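Local coordinates for protein fatty acid synthase 1, isoform A (Drosophila melanogaster, PDB 6FN6) that probably builds long-chain saturated fatty acids from acetyl-CoA and malonyl-CoA with NADPH, represented here by its dehydratase, enoylreductase and ketoreductase region, at residues 918-924 with 947-951; 1005-1011 with 1053-1059; 1043-1047 with 1087-1093. One frame throughout, in Å; residues are numbered along the deposited sequence.

All three contacts belong to the ketoreductase part of the chain, and they range from its central sheet to partly buried places around it. Contact 2 is the core: two neighbouring parallel strands joined by backbone hydrogen bonds and packed on both faces with mostly apolar side chains. Contacts 1 and 3 are partly buried and use arginines. In contact 1 an arginine at a helix end grips the backbone of an extended segment, whereas contact 3 ties two helices together through a salt-bridge network around one aspartate. Contact 2 touches both of the others, through Tyr1055 against Thr919 and Met921 and through Phe1056 against Arg1088, while contacts 1 and 3 stay about 14 Å apart at their nearest atoms.

Contact 1. Residues 918-924 with 947-951; sequences RTYMHPE and RGARY
A Schellman motif closes helix 935-946 of the Rossmann-type ketoreductase domain, and its residues Arg947 and Gly948 lie against Tyr920 and Met921 of the extended segment 918-924, which leads into strand 926-930. Met921 N donates to Arg947 O at 2.9 Å. The same oxygen lies at the edge of the Tyr920 ring, whose hydroxyl is bonded to Glu587 O. Arg947 also takes part through its side chain, which bends about CB-CG (chi2 -72°) and runs back beside residues 918-920. Its CD passes Tyr920 CD2 at 3.9 Å, and NH1 donates to Thr919 O at 2.7 Å with that oxygen close to the guanidinium plane. Arg918 CG lies over one face of this guanidinium, near its rim, and the two guanidinium planes are nearly parallel, 13° apart. The like charges come close, with Arg918 NE 3.4 Å from Arg947 NH2, but Glu1151 of helix 1144-1154 touches Arg947 and makes a long, weak ion pair with Arg918, which probably offsets some of the repulsion. Gly948 has positive phi, and a side chain there would run into the carbonyl of Arg947 and crowd Met921 O. Beyond it, Met921 CB packs on Ala949 CB at 4.0 Å before the thioether turns away toward Tyr927, Tyr1055 and Phe1154. A water donates to His922 O and accepts from Arg950 N, bridging the two backbones. At the far end, the edge of the Tyr951 ring faces Pro923 O, with CE1 3.6 Å from that oxygen.

Contact 2. Residues 1005-1011 with 1053-1059; sequences VGGIFNL and LDYFICF
The Phe1056 ring carries the amide oxygen of Asn1010 over one face, OD1 lying 3.8 Å from CZ, while the guanidinium of Arg1088 lies on the opposite face in a cation-pi contact and Ile1008 CB approaches the ring obliquely. A chi1 of -170°, which sets CG beside the carbonyl carbon, leans Phe1056 toward strand 1005-1011 and brings it under Asn1010 and Ile1008. On the reverse face of the sheet, Phe1009 and Phe1059 lie side by side and meet at their edges, CD1 of Phe1009 being 4.0 Å from CE2 of Phe1059. Ile1057 CD1 comes obliquely to the first of these rings and Leu1011 CD2 to the second. Tyr1055 has Asp1054 CB over one face of its ring and stands beside Gly1007, where a side chain would be crowded by Phe1009 CE2.
The strands run parallel, their directions 7° apart. The bonds from Ile1057 N to Ile1008 O and from Asn1010 N to Ile1057 O, the latter 2.8 Å long, are nearly straight. At the start of the pairing Gly1006 O accepts from both Asp1054 N and Tyr1055 N.
The two strands and helix 1034-1049 between them form a beta-alpha-beta crossover of the Rossmann fold. That helix covers Asn1010, Phe1056 and Cys1058, helix 935-946 covers Phe1009, Leu1011 and Phe1059, and strands 926-930 and 1096-1099 continue the sheet on either side.

Contact 3. Residues 1043-1047 with 1087-1093; sequences DQFSR and QRQVSGF
Arg1047 lies across the face of the Phe1093 ring and reaches past it to Asp1043 and the end of helix 1072-1090. Its CB stands 3.6 Å from Phe1093 CZ. The next atom, CG, sits over the ring face in a CH-pi contact, 3.7 Å from the ring centroid and 22° off the normal, and CD passes CE2. The extended chain carries NE and the guanidinium past the rim of the ring, with Phe1093 CD2 over one face of the guanidinium, offset toward its rim. NE donates almost straight to Asp1043 OD1 at 3.1 Å, meeting it from above the carboxylate plane. NH2 adds weak bonds to both oxygens of Asp1043 and passes Arg1088 CG, while NH1 ends near Ser1091 OG, 3.8 Å away.
Asp1043 OD1 has a second strong partner, Arg1088 NH1 at 2.6 Å, which arrives on its anti side. Arg1088 gets there by a bend at chi3 (61°), with its guanidinium steeply inclined to that of Arg1047. The carboxylate between them probably offsets part of the repulsion between the two arginines. Replacing Arg1047 with an alanine is likely to leave Asp1043 with Arg1088 as its one salt-bridge partner here and to uncover this face of Phe1093.
Phe1093 is placed by the Schellman motif at Gly1092, in which Phe1093 N returns to Arg1088 O at 2.8 Å. The salt bridge from Asp1043 to Arg1088 joins helices 1034-1049 and 1072-1090, Pro1094 O and Phe1056 tie Arg1088 to the following loop and the sheet, and Phe1045 and Ser1046 pack on helix 989-1002.

Contact 1. Residues 918-924 with 947-951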
# COMPACT_ATOMS: atom_id res chain seq x y z
N ARG A 918 9.06 -2.74 -48.72
CA ARG A 918 7.76 -2.18 -48.39
C ARG A 918 7.57 -0.84 -49.09
O ARG A 918 8.45 0.02 -49.05
CB ARG A 918 7.61 -2.03 -46.88
CG ARG A 918 6.33 -1.33 -46.46
CD ARG A 918 6.07 -1.50 -44.97
NE ARG A 918 5.80 -2.90 -44.64
CZ ARG A 918 5.41 -3.33 -43.44
NH1 ARG A 918 5.24 -2.46 -42.45
NH2 ARG A 918 5.19 -4.62 -43.25
N THR A 919 6.42 -0.69 -49.74
CA THR A 919 6.12 0.52 -50.49
C THR A 919 5.20 1.42 -49.69
O THR A 919 4.18 0.99 -49.17
CB THR A 919 5.47 0.19 -51.86
OG1 THR A 919 6.26 -0.79 -52.55
CG2 THR A 919 5.34 1.43 -52.72
N TYR A 920 5.59 2.69 -49.58
CA TYR A 920 4.81 3.68 -48.86
C TYR A 920 4.20 4.68 -49.83
O TYR A 920 4.70 4.87 -50.94
CB TYR A 920 5.67 4.40 -47.83
CG TYR A 920 6.28 3.49 -46.78
CD1 TYR A 920 7.46 2.80 -47.02
CD2 TYR A 920 5.67 3.32 -45.54
CE1 TYR A 920 8.02 1.97 -46.07
CE2 TYR A 920 6.22 2.49 -44.58
CZ TYR A 920 7.39 1.82 -44.85
OH TYR A 920 7.93 1.00 -43.88
N MET A 921 3.10 5.31 -49.43
CA MET A 921 2.49 6.34 -50.25
C MET A 921 3.27 7.65 -50.16
O MET A 921 4.03 7.87 -49.22
CB MET A 921 1.03 6.57 -49.84
CG MET A 921 0.11 5.39 -50.12
SD MET A 921 0.19 4.81 -51.83
CE MET A 921 1.02 3.24 -51.61
N HIS A 922 3.07 8.51 -51.15
CA HIS A 922 3.71 9.81 -51.19
C HIS A 922 2.89 10.83 -50.39
O HIS A 922 1.70 11.00 -50.65
CB HIS A 922 3.87 10.28 -52.64
CG HIS A 922 4.90 11.35 -52.82
ND1 HIS A 922 4.79 12.59 -52.25
CD2 HIS A 922 6.05 11.36 -53.53
CE1 HIS A 922 5.83 13.33 -52.58
NE2 HIS A 922 6.62 12.60 -53.36
N PRO A 923 3.52 11.50 -49.41
CA PRO A 923 2.77 12.40 -48.52
C PRO A 923 2.35 13.73 -49.15
O PRO A 923 1.71 14.54 -48.49
CB PRO A 923 3.74 12.63 -47.37
CG PRO A 923 5.08 12.50 -47.98
CD PRO A 923 4.94 11.43 -49.03
N GLU A 924 2.70 13.94 -50.41
CA GLU A 924 2.34 15.17 -51.11
C GLU A 924 1.58 14.88 -52.40
O GLU A 924 1.52 15.72 -53.30
CB GLU A 924 3.59 16.00 -51.41
CG GLU A 924 4.34 16.46 -50.17
CD GLU A 924 5.55 17.30 -50.50
OE1 GLU A 924 5.95 17.34 -51.68
OE2 GLU A 924 6.10 17.93 -49.57
N ARG A 947 0.10 4.26 -44.48
CA ARG A 947 1.29 4.15 -45.32
C ARG A 947 1.79 5.52 -45.77
O ARG A 947 2.74 5.62 -46.55
CB ARG A 947 1.00 3.27 -46.54
CG ARG A 947 0.99 1.77 -46.26
CD ARG A 947 2.40 1.25 -46.02
NE ARG A 947 2.40 -0.16 -45.63
CZ ARG A 947 2.77 -1.17 -46.42
NH1 ARG A 947 3.18 -0.96 -47.66
NH2 ARG A 947 2.73 -2.41 -45.94
N GLY A 948 1.17 6.59 -45.27
CA GLY A 948 1.66 7.93 -45.51
C GLY A 948 0.81 8.83 -46.39
O GLY A 948 1.17 9.98 -46.62
N ALA A 949 -0.31 8.32 -46.90
CA ALA A 949 -1.18 9.15 -47.72
C ALA A 949 -1.76 10.28 -46.87
O ALA A 949 -2.22 10.05 -45.75
CB ALA A 949 -2.29 8.31 -48.33
N ARG A 950 -1.75 11.49 -47.41
CA ARG A 950 -2.22 12.66 -46.67
C ARG A 950 -3.23 13.49 -47.47
O ARG A 950 -3.68 14.54 -47.01
CB ARG A 950 -1.03 13.53 -46.27
CG ARG A 950 -0.13 12.90 -45.21
CD ARG A 950 -0.82 12.80 -43.86
NE ARG A 950 0.02 12.15 -42.85
CZ ARG A 950 0.12 10.83 -42.69
NH1 ARG A 950 0.90 10.34 -41.75
NH2 ARG A 950 -0.57 10.00 -43.47
N TYR A 951 -3.58 13.01 -48.66
CA TYR A 951 -4.61 13.63 -49.47
C TYR A 951 -5.50 12.55 -50.08
O TYR A 951 -5.04 11.75 -50.90
CB TYR A 951 -4.00 14.50 -50.57
CG TYR A 951 -3.20 15.68 -50.05
CD1 TYR A 951 -1.84 15.58 -49.84
CD2 TYR A 951 -3.82 16.89 -49.79
CE1 TYR A 951 -1.10 16.65 -49.38
CE2 TYR A 951 -3.09 17.98 -49.33
CZ TYR A 951 -1.74 17.85 -49.12
OH TYR A 951 -1.01 18.92 -48.66
O HOH W 1 -0.67 11.93 -49.73

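Contact 2. Residues 1005-1011 with 1053-1059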
# COMPACT_ATOMS: atom_id res chain seq x y z
N VAL A 1005 -1.94 13.77 -58.37
CA VAL A 1005 -2.47 12.43 -58.20
C VAL A 1005 -1.35 11.39 -58.27
O VAL A 1005 -0.57 11.37 -59.22
CB VAL A 1005 -3.56 12.13 -59.24
CG1 VAL A 1005 -4.12 10.72 -59.07
CG2 VAL A 1005 -4.68 13.16 -59.14
N GLY A 1006 -1.28 10.55 -57.24
CA GLY A 1006 -0.29 9.49 -57.18
C GLY A 1006 -0.87 8.12 -57.48
O GLY A 1006 -0.16 7.22 -57.91
N GLY A 1007 -2.17 7.98 -57.26
CA GLY A 1007 -2.84 6.70 -57.48
C GLY A 1007 -4.34 6.83 -57.69
O GLY A 1007 -4.99 7.71 -57.13
N ILE A 1008 -4.87 5.93 -58.51
CA ILE A 1008 -6.30 5.85 -58.78
C ILE A 1008 -6.76 4.42 -58.50
O ILE A 1008 -6.22 3.47 -59.07
CB ILE A 1008 -6.63 6.29 -60.22
CG1 ILE A 1008 -6.35 7.78 -60.39
CG2 ILE A 1008 -8.09 5.97 -60.58
CD1 ILE A 1008 -6.49 8.29 -61.81
N PHE A 1009 -7.73 4.28 -57.62
CA PHE A 1009 -8.25 2.97 -57.25
C PHE A 1009 -9.72 2.85 -57.64
O PHE A 1009 -10.55 3.64 -57.20
CB PHE A 1009 -8.07 2.71 -55.75
CG PHE A 1009 -6.66 2.89 -55.28
CD1 PHE A 1009 -5.79 1.81 -55.21
CD2 PHE A 1009 -6.20 4.14 -54.90
CE1 PHE A 1009 -4.49 1.98 -54.77
CE2 PHE A 1009 -4.90 4.31 -54.47
CZ PHE A 1009 -4.04 3.23 -54.40
N ASN A 1010 -10.02 1.87 -58.49
CA ASN A 1010 -11.38 1.65 -58.97
C ASN A 1010 -12.00 0.49 -58.22
O ASN A 1010 -11.42 -0.60 -58.16
CB ASN A 1010 -11.38 1.38 -60.48
CG ASN A 1010 -10.83 2.54 -61.28
OD1 ASN A 1010 -9.62 2.64 -61.50
ND2 ASN A 1010 -11.71 3.44 -61.70
N LEU A 1011 -13.18 0.72 -57.66
CA LEU A 1011 -13.82 -0.28 -56.82
C LEU A 1011 -15.17 -0.71 -57.36
O LEU A 1011 -16.16 0.01 -57.27
CB LEU A 1011 -13.97 0.27 -55.40
CG LEU A 1011 -12.69 0.90 -54.83
CD1 LEU A 1011 -12.91 1.44 -53.43
CD2 LEU A 1011 -11.54 -0.10 -54.83
N LEU A 1053 1.21 9.97 -61.57
CA LEU A 1053 0.45 8.79 -61.16
C LEU A 1053 1.34 7.55 -61.10
O LEU A 1053 2.03 7.23 -62.07
CB LEU A 1053 -0.72 8.56 -62.11
CG LEU A 1053 -1.57 7.31 -61.87
CD1 LEU A 1053 -3.05 7.67 -61.82
CD2 LEU A 1053 -1.32 6.28 -62.95
N ASP A 1054 1.35 6.88 -59.96
CA ASP A 1054 2.17 5.70 -59.76
C ASP A 1054 1.34 4.42 -59.84
O ASP A 1054 1.87 3.35 -60.16
CB ASP A 1054 2.90 5.75 -58.41
CG ASP A 1054 3.80 6.96 -58.28
OD1 ASP A 1054 4.77 7.07 -59.06
OD2 ASP A 1054 3.55 7.80 -57.39
N TYR A 1055 0.04 4.52 -59.55
CA TYR A 1055 -0.82 3.35 -59.53
C TYR A 1055 -2.18 3.59 -60.19
O TYR A 1055 -2.78 4.66 -60.04
CB TYR A 1055 -1.03 2.86 -58.09
CG TYR A 1055 0.26 2.72 -57.33
CD1 TYR A 1055 1.17 1.73 -57.66
CD2 TYR A 1055 0.58 3.59 -56.30
CE1 TYR A 1055 2.35 1.60 -56.98
CE2 TYR A 1055 1.77 3.47 -55.61
CZ TYR A 1055 2.65 2.47 -55.96
OH TYR A 1055 3.84 2.33 -55.28
N PHE A 1056 -2.63 2.58 -60.92
CA PHE A 1056 -3.96 2.56 -61.51
C PHE A 1056 -4.49 1.15 -61.31
O PHE A 1056 -4.20 0.25 -62.10
CB PHE A 1056 -3.92 2.93 -63.00
CG PHE A 1056 -5.28 3.16 -63.61
CD1 PHE A 1056 -6.07 2.09 -64.01
CD2 PHE A 1056 -5.77 4.44 -63.79
CE1 PHE A 1056 -7.32 2.30 -64.57
CE2 PHE A 1056 -7.01 4.65 -64.36
CZ PHE A 1056 -7.79 3.58 -64.75
N ILE A 1057 -5.26 0.97 -60.24
CA ILE A 1057 -5.65 -0.37 -59.81
C ILE A 1057 -7.17 -0.53 -59.87
O ILE A 1057 -7.92 0.38 -59.51
CB ILE A 1057 -5.12 -0.65 -58.39
CG1 ILE A 1057 -3.59 -0.51 -58.38
CG2 ILE A 1057 -5.54 -2.04 -57.91
CD1 ILE A 1057 -2.95 -0.65 -57.03
N CYS A 1058 -7.60 -1.69 -60.34
CA CYS A 1058 -9.01 -2.04 -60.42
C CYS A 1058 -9.30 -3.30 -59.59
O CYS A 1058 -8.77 -4.37 -59.89
CB CYS A 1058 -9.43 -2.27 -61.88
SG CYS A 1058 -9.14 -0.88 -63.00
N PHE A 1059 -10.12 -3.16 -58.56
CA PHE A 1059 -10.49 -4.31 -57.72
C PHE A 1059 -11.83 -4.92 -58.13
O PHE A 1059 -12.73 -4.22 -58.60
CB PHE A 1059 -10.55 -3.90 -56.25
CG PHE A 1059 -9.22 -3.48 -55.68
CD1 PHE A 1059 -8.36 -4.42 -55.15
CD2 PHE A 1059 -8.84 -2.15 -55.69
CE1 PHE A 1059 -7.14 -4.04 -54.63
CE2 PHE A 1059 -7.62 -1.77 -55.17
CZ PHE A 1059 -6.77 -2.71 -54.64

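Contact 3. Residues 1043-1047 with 1087-1093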
# COMPACT_ATOMS: atom_id res chain seq x y z
N ASP A 1043 -8.99 6.18 -67.15
CA ASP A 1043 -7.77 5.72 -67.79
C ASP A 1043 -7.32 6.73 -68.84
O ASP A 1043 -6.17 7.16 -68.85
CB ASP A 1043 -7.97 4.35 -68.43
CG ASP A 1043 -6.87 4.00 -69.43
OD1 ASP A 1043 -5.71 4.41 -69.21
OD2 ASP A 1043 -7.18 3.32 -70.43
N GLN A 1044 -8.25 7.10 -69.70
CA GLN A 1044 -7.95 7.95 -70.85
C GLN A 1044 -7.41 9.32 -70.45
O GLN A 1044 -6.37 9.75 -70.94
CB GLN A 1044 -9.22 8.11 -71.69
CG GLN A 1044 -9.13 9.10 -72.84
CD GLN A 1044 -10.42 9.18 -73.63
OE1 GLN A 1044 -11.29 8.32 -73.50
NE2 GLN A 1044 -10.56 10.24 -74.43
N PHE A 1045 -8.10 9.99 -69.53
CA PHE A 1045 -7.77 11.37 -69.17
C PHE A 1045 -6.63 11.48 -68.17
O PHE A 1045 -5.95 12.50 -68.12
CB PHE A 1045 -9.01 12.07 -68.62
CG PHE A 1045 -10.10 12.27 -69.63
CD1 PHE A 1045 -9.93 13.15 -70.68
CD2 PHE A 1045 -11.29 11.57 -69.54
CE1 PHE A 1045 -10.92 13.33 -71.62
CE2 PHE A 1045 -12.29 11.75 -70.47
CZ PHE A 1045 -12.11 12.63 -71.51
N SER A 1046 -6.42 10.44 -67.36
CA SER A 1046 -5.32 10.45 -66.40
C SER A 1046 -3.98 10.48 -67.13
O SER A 1046 -3.01 11.06 -66.64
CB SER A 1046 -5.39 9.23 -65.47
OG SER A 1046 -5.26 8.02 -66.19
N ARG A 1047 -3.94 9.86 -68.31
CA ARG A 1047 -2.73 9.86 -69.13
C ARG A 1047 -2.27 11.28 -69.43
O ARG A 1047 -1.08 11.55 -69.51
CB ARG A 1047 -2.97 9.11 -70.45
CG ARG A 1047 -3.24 7.62 -70.29
CD ARG A 1047 -3.47 6.97 -71.64
NE ARG A 1047 -3.96 5.59 -71.52
CZ ARG A 1047 -3.81 4.66 -72.46
NH1 ARG A 1047 -3.17 4.93 -73.58
NH2 ARG A 1047 -4.29 3.44 -72.26
N GLN A 1087 -3.61 -2.74 -71.67
CA GLN A 1087 -3.38 -1.73 -72.69
C GLN A 1087 -2.55 -0.58 -72.12
O GLN A 1087 -1.64 -0.08 -72.77
CB GLN A 1087 -4.71 -1.21 -73.24
CG GLN A 1087 -5.42 -2.20 -74.16
CD GLN A 1087 -4.69 -2.43 -75.46
OE1 GLN A 1087 -3.78 -3.26 -75.54
NE2 GLN A 1087 -5.09 -1.70 -76.50
N ARG A 1088 -2.89 -0.17 -70.90
CA ARG A 1088 -2.17 0.90 -70.23
C ARG A 1088 -0.67 0.58 -70.15
O ARG A 1088 0.17 1.42 -70.48
CB ARG A 1088 -2.74 1.14 -68.83
CG ARG A 1088 -4.01 1.99 -68.81
CD ARG A 1088 -4.51 2.22 -67.39
NE ARG A 1088 -3.52 2.92 -66.56
CZ ARG A 1088 -3.43 4.24 -66.46
NH1 ARG A 1088 -4.26 5.04 -67.13
NH2 ARG A 1088 -2.49 4.78 -65.69
N GLN A 1089 -0.34 -0.63 -69.72
CA GLN A 1089 1.05 -1.04 -69.61
C GLN A 1089 1.74 -1.07 -70.97
O GLN A 1089 2.91 -0.71 -71.09
CB GLN A 1089 1.17 -2.42 -68.95
CG GLN A 1089 0.92 -2.42 -67.45
CD GLN A 1089 1.56 -3.60 -66.75
OE1 GLN A 1089 2.47 -4.24 -67.29
NE2 GLN A 1089 1.10 -3.89 -65.54
N VAL A 1090 1.01 -1.51 -72.00
CA VAL A 1090 1.55 -1.52 -73.35
C VAL A 1090 2.02 -0.12 -73.70
O VAL A 1090 3.13 0.07 -74.19
CB VAL A 1090 0.50 -2.03 -74.37
CG1 VAL A 1090 0.97 -1.80 -75.81
CG2 VAL A 1090 0.21 -3.51 -74.14
N SER A 1091 1.17 0.87 -73.42
CA SER A 1091 1.47 2.26 -73.73
C SER A 1091 2.33 2.93 -72.65
O SER A 1091 2.44 4.15 -72.61
CB SER A 1091 0.18 3.05 -73.94
OG SER A 1091 -0.60 2.50 -74.99
N GLY A 1092 2.90 2.12 -71.76
CA GLY A 1092 3.82 2.63 -70.75
C GLY A 1092 3.15 3.37 -69.61
O GLY A 1092 3.56 4.48 -69.27
N PHE A 1093 2.13 2.77 -69.03
CA PHE A 1093 1.45 3.35 -67.88
C PHE A 1093 1.26 2.29 -66.79
O PHE A 1093 1.19 1.10 -67.09
CB PHE A 1093 0.09 3.93 -68.28
CG PHE A 1093 0.18 5.20 -69.07
CD1 PHE A 1093 0.57 6.38 -68.45
CD2 PHE A 1093 -0.14 5.23 -70.42
CE1 PHE A 1093 0.65 7.56 -69.17
CE2 PHE A 1093 -0.06 6.40 -71.14
CZ PHE A 1093 0.33 7.57 -70.52